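Local coordinates for core protein P7 (Pseudomonas phage phi12, PDB 2Q82) that is probably a structural component of the core of the phage particle, its detailed role not being established, at residues G82-Q94 with D101-V113. Sequence-based numbering, arbitrary orientation.
Sequences GVNIIRVVDVPGQ and DAELGALHEVSMV
Val88 pairs with Val110 and Val89 with Ser111 where strand 84-89 runs parallel to the short strand 109-111, outermost of the parallel sheet within this chain; the two belong to a beta-alpha-beta unit whose crossover passes through helix 98-103. Three backbone bonds join them: Val110 N to Arg87 O, Val89 N to Val110 O and, straightest at 177°, Met112 N to Val89 O, which carries the pairing into the first turn of helix 112-127.

The side chain of Arg87 bridges strand and crossover. With CG anti to the backbone N (chi1 176°) and the chain extended to NE, the guanidinium reaches the type I turn Leu104-Leu107, where NH1 donates to Leu107 O (3.2 Å) in a bent bond, 144° at the hydrogen. Glu109 runs alongside, its CG over the centre of one face, 3.6 Å from Arg87 CZ. Its carboxylate forms a long salt bridge, Glu109 OE2 to Arg87 NH2 at 3.6 Å; the oxygen lies well out of the guanidinium plane, so no N-H points at it and the attraction is one of charge. At the guanidinium edge, a water accepts from Arg87 NH2 and donates to Asp101 OD1, an oxygen also hydrogen-bonded to Ser30.

Apolar contacts extend the junction in both directions. Leu107 CD2 meets Ile85 CG2 at 3.7 Å, while Val91 CG2 packs against Met112 CB at 3.6 Å. The selenomethionine chain then bends and its end leads away from strand 84-89; the side chain also touches Ile38 and Phe41. Ser111 N-caps helix 112-127, its OG accepting a weak bond from Val113 N at 3.2 Å.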
# COMPACT_ATOMS: atom_id res chain seq x y z
N GLY A 82 -2.64 -3.93 -5.07
CA GLY A 82 -4.06 -3.66 -5.13
C GLY A 82 -4.43 -2.70 -6.23
O GLY A 82 -5.59 -2.31 -6.38
N VAL A 83 -3.44 -2.30 -7.01
CA VAL A 83 -3.67 -1.39 -8.11
C VAL A 83 -2.65 -1.69 -9.19
O VAL A 83 -1.53 -2.08 -8.89
CB VAL A 83 -3.55 0.07 -7.66
CG1 VAL A 83 -2.17 0.34 -7.12
CG2 VAL A 83 -3.84 0.99 -8.81
N ASN A 84 -3.06 -1.53 -10.44
CA ASN A 84 -2.17 -1.80 -11.55
C ASN A 84 -1.05 -0.77 -11.58
O ASN A 84 -1.28 0.40 -11.39
CB ASN A 84 -2.91 -1.72 -12.87
CG ASN A 84 -2.14 -2.36 -13.98
OD1 ASN A 84 -2.03 -1.83 -15.08
ND2 ASN A 84 -1.58 -3.53 -13.69
N ILE A 85 0.16 -1.25 -11.85
CA ILE A 85 1.31 -0.38 -11.91
C ILE A 85 1.83 -0.35 -13.32
O ILE A 85 1.98 -1.36 -13.97
CB ILE A 85 2.43 -0.90 -11.03
CG1 ILE A 85 1.96 -0.94 -9.59
CG2 ILE A 85 3.68 -0.06 -11.20
CD1 ILE A 85 1.27 -2.15 -9.26
N ILE A 86 2.11 0.87 -13.79
CA ILE A 86 2.62 1.03 -15.12
C ILE A 86 3.95 1.72 -14.98
O ILE A 86 4.02 2.83 -14.45
CB ILE A 86 1.69 1.92 -15.94
CG1 ILE A 86 0.40 1.18 -16.28
CG2 ILE A 86 2.41 2.36 -17.18
CD1 ILE A 86 -0.73 2.07 -16.78
N ARG A 87 5.01 1.08 -15.46
CA ARG A 87 6.33 1.67 -15.37
C ARG A 87 6.56 2.63 -16.53
O ARG A 87 6.49 2.22 -17.69
CB ARG A 87 7.37 0.58 -15.39
CG ARG A 87 8.77 1.06 -15.40
CD ARG A 87 9.66 -0.14 -15.45
NE ARG A 87 11.04 0.25 -15.68
CZ ARG A 87 12.00 -0.60 -16.04
NH1 ARG A 87 11.73 -1.89 -16.21
NH2 ARG A 87 13.23 -0.15 -16.23
N VAL A 88 6.85 3.89 -16.23
CA VAL A 88 7.06 4.83 -17.31
C VAL A 88 8.46 5.33 -17.53
O VAL A 88 9.24 5.54 -16.60
CB VAL A 88 6.15 6.06 -17.19
CG1 VAL A 88 4.71 5.63 -17.21
CG2 VAL A 88 6.47 6.84 -15.93
N VAL A 89 8.76 5.52 -18.80
CA VAL A 89 10.04 6.01 -19.22
C VAL A 89 9.88 7.13 -20.24
O VAL A 89 8.77 7.47 -20.64
CB VAL A 89 10.89 4.90 -19.85
CG1 VAL A 89 11.26 3.89 -18.78
CG2 VAL A 89 10.13 4.24 -20.99
N ASP A 90 11.01 7.67 -20.65
CA ASP A 90 11.07 8.73 -21.62
C ASP A 90 10.45 10.01 -21.12
O ASP A 90 9.94 10.80 -21.90
CB ASP A 90 10.39 8.33 -22.93
CG ASP A 90 11.12 7.21 -23.64
OD1 ASP A 90 12.35 7.08 -23.45
OD2 ASP A 90 10.46 6.47 -24.39
N VAL A 91 10.46 10.21 -19.80
CA VAL A 91 9.92 11.44 -19.26
C VAL A 91 11.07 12.42 -19.46
O VAL A 91 12.21 12.14 -19.10
CB VAL A 91 9.60 11.31 -17.78
CG1 VAL A 91 9.20 12.67 -17.24
CG2 VAL A 91 8.46 10.31 -17.58
N PRO A 92 10.79 13.59 -20.03
CA PRO A 92 11.88 14.54 -20.24
C PRO A 92 12.60 14.89 -18.97
O PRO A 92 11.96 15.30 -18.01
CB PRO A 92 11.19 15.75 -20.87
CG PRO A 92 9.95 15.25 -21.38
CD PRO A 92 9.51 14.11 -20.55
N GLY A 93 13.92 14.73 -18.96
CA GLY A 93 14.70 15.06 -17.78
C GLY A 93 14.86 13.89 -16.83
O GLY A 93 15.54 14.01 -15.81
N GLN A 94 14.25 12.76 -17.15
CA GLN A 94 14.34 11.59 -16.29
C GLN A 94 15.78 11.09 -16.08
O GLN A 94 16.53 10.96 -17.04
CB GLN A 94 13.47 10.48 -16.86
CG GLN A 94 13.41 9.21 -16.02
CD GLN A 94 12.35 8.25 -16.53
OE1 GLN A 94 11.76 8.47 -17.59
NE2 GLN A 94 12.11 7.18 -15.79
N ASP A 101 15.22 0.55 -11.35
CA ASP A 101 15.04 -0.10 -12.64
C ASP A 101 15.19 -1.61 -12.53
O ASP A 101 14.46 -2.37 -13.15
CB ASP A 101 16.05 0.39 -13.65
CG ASP A 101 15.78 1.81 -14.10
OD1 ASP A 101 14.74 2.38 -13.73
OD2 ASP A 101 16.63 2.33 -14.83
N ALA A 102 16.18 -2.05 -11.76
CA ALA A 102 16.43 -3.46 -11.60
C ALA A 102 15.27 -4.11 -10.86
O ALA A 102 14.79 -5.18 -11.23
CB ALA A 102 17.71 -3.68 -10.82
N GLU A 103 14.84 -3.44 -9.80
CA GLU A 103 13.75 -3.92 -8.98
C GLU A 103 12.47 -4.06 -9.77
O GLU A 103 11.68 -4.96 -9.52
CB GLU A 103 13.52 -2.95 -7.84
CG GLU A 103 14.73 -2.82 -6.98
CD GLU A 103 14.73 -3.83 -5.88
OE1 GLU A 103 14.57 -5.04 -6.18
OE2 GLU A 103 14.87 -3.41 -4.72
N LEU A 104 12.25 -3.15 -10.71
CA LEU A 104 11.04 -3.17 -11.52
C LEU A 104 11.25 -3.88 -12.85
O LEU A 104 10.43 -3.73 -13.75
CB LEU A 104 10.59 -1.76 -11.85
CG LEU A 104 10.45 -0.74 -10.73
CD1 LEU A 104 10.19 0.62 -11.30
CD2 LEU A 104 9.33 -1.14 -9.83
N GLY A 105 12.32 -4.65 -12.98
CA GLY A 105 12.57 -5.30 -14.25
C GLY A 105 11.46 -6.11 -14.90
O GLY A 105 11.39 -6.22 -16.12
N ALA A 106 10.59 -6.71 -14.11
CA ALA A 106 9.53 -7.51 -14.69
C ALA A 106 8.41 -6.67 -15.28
O ALA A 106 7.51 -7.20 -15.93
CB ALA A 106 8.99 -8.49 -13.66
N LEU A 107 8.46 -5.36 -15.05
CA LEU A 107 7.45 -4.48 -15.60
C LEU A 107 7.91 -3.92 -16.91
O LEU A 107 9.04 -3.45 -17.05
CB LEU A 107 7.14 -3.30 -14.68
CG LEU A 107 6.30 -3.60 -13.46
CD1 LEU A 107 6.87 -4.80 -12.74
CD2 LEU A 107 6.27 -2.39 -12.56
N HIS A 108 7.00 -3.97 -17.86
CA HIS A 108 7.21 -3.49 -19.21
C HIS A 108 7.25 -1.96 -19.21
O HIS A 108 6.34 -1.30 -18.72
CB HIS A 108 6.05 -4.00 -20.06
CG HIS A 108 6.21 -3.77 -21.52
ND1 HIS A 108 5.47 -4.46 -22.46
CD2 HIS A 108 6.97 -2.90 -22.23
CE1 HIS A 108 5.76 -4.04 -23.67
NE2 HIS A 108 6.68 -3.08 -23.56
N GLU A 109 8.33 -1.41 -19.76
CA GLU A 109 8.53 0.03 -19.84
C GLU A 109 7.55 0.65 -20.81
O GLU A 109 7.44 0.21 -21.95
CB GLU A 109 9.93 0.35 -20.35
CG GLU A 109 11.05 -0.17 -19.50
CD GLU A 109 12.41 0.25 -20.02
OE1 GLU A 109 12.51 1.36 -20.59
OE2 GLU A 109 13.37 -0.51 -19.84
N VAL A 110 6.85 1.68 -20.38
CA VAL A 110 5.90 2.33 -21.25
C VAL A 110 6.36 3.76 -21.43
O VAL A 110 6.77 4.41 -20.48
CB VAL A 110 4.52 2.28 -20.65
CG1 VAL A 110 3.59 3.19 -21.41
CG2 VAL A 110 4.03 0.85 -20.66
N SER A 111 6.30 4.25 -22.66
CA SER A 111 6.74 5.61 -22.90
C SER A 111 5.72 6.65 -22.48
O SER A 111 4.57 6.64 -22.91
CB SER A 111 7.13 5.83 -24.35
OG SER A 111 7.34 7.21 -24.61
N MSE A 112 6.16 7.55 -21.61
CA MSE A 112 5.29 8.59 -21.12
C MSE A 112 4.82 9.50 -22.26
O MSE A 112 3.76 10.09 -22.19
CB MSE A 112 5.99 9.44 -20.09
CG MSE A 112 5.07 10.45 -19.43
SE MSE A 112 3.99 9.58 -18.04
CE MSE A 112 2.27 10.52 -18.16
N VAL A 113 5.64 9.61 -23.29
CA VAL A 113 5.29 10.43 -24.44
C VAL A 113 4.04 9.86 -25.12
O VAL A 113 3.14 10.59 -25.52
CB VAL A 113 6.44 10.49 -25.42
CG1 VAL A 113 6.01 11.17 -26.70
CG2 VAL A 113 7.61 11.23 -24.79
O HOH W 1 13.30 3.00 -16.03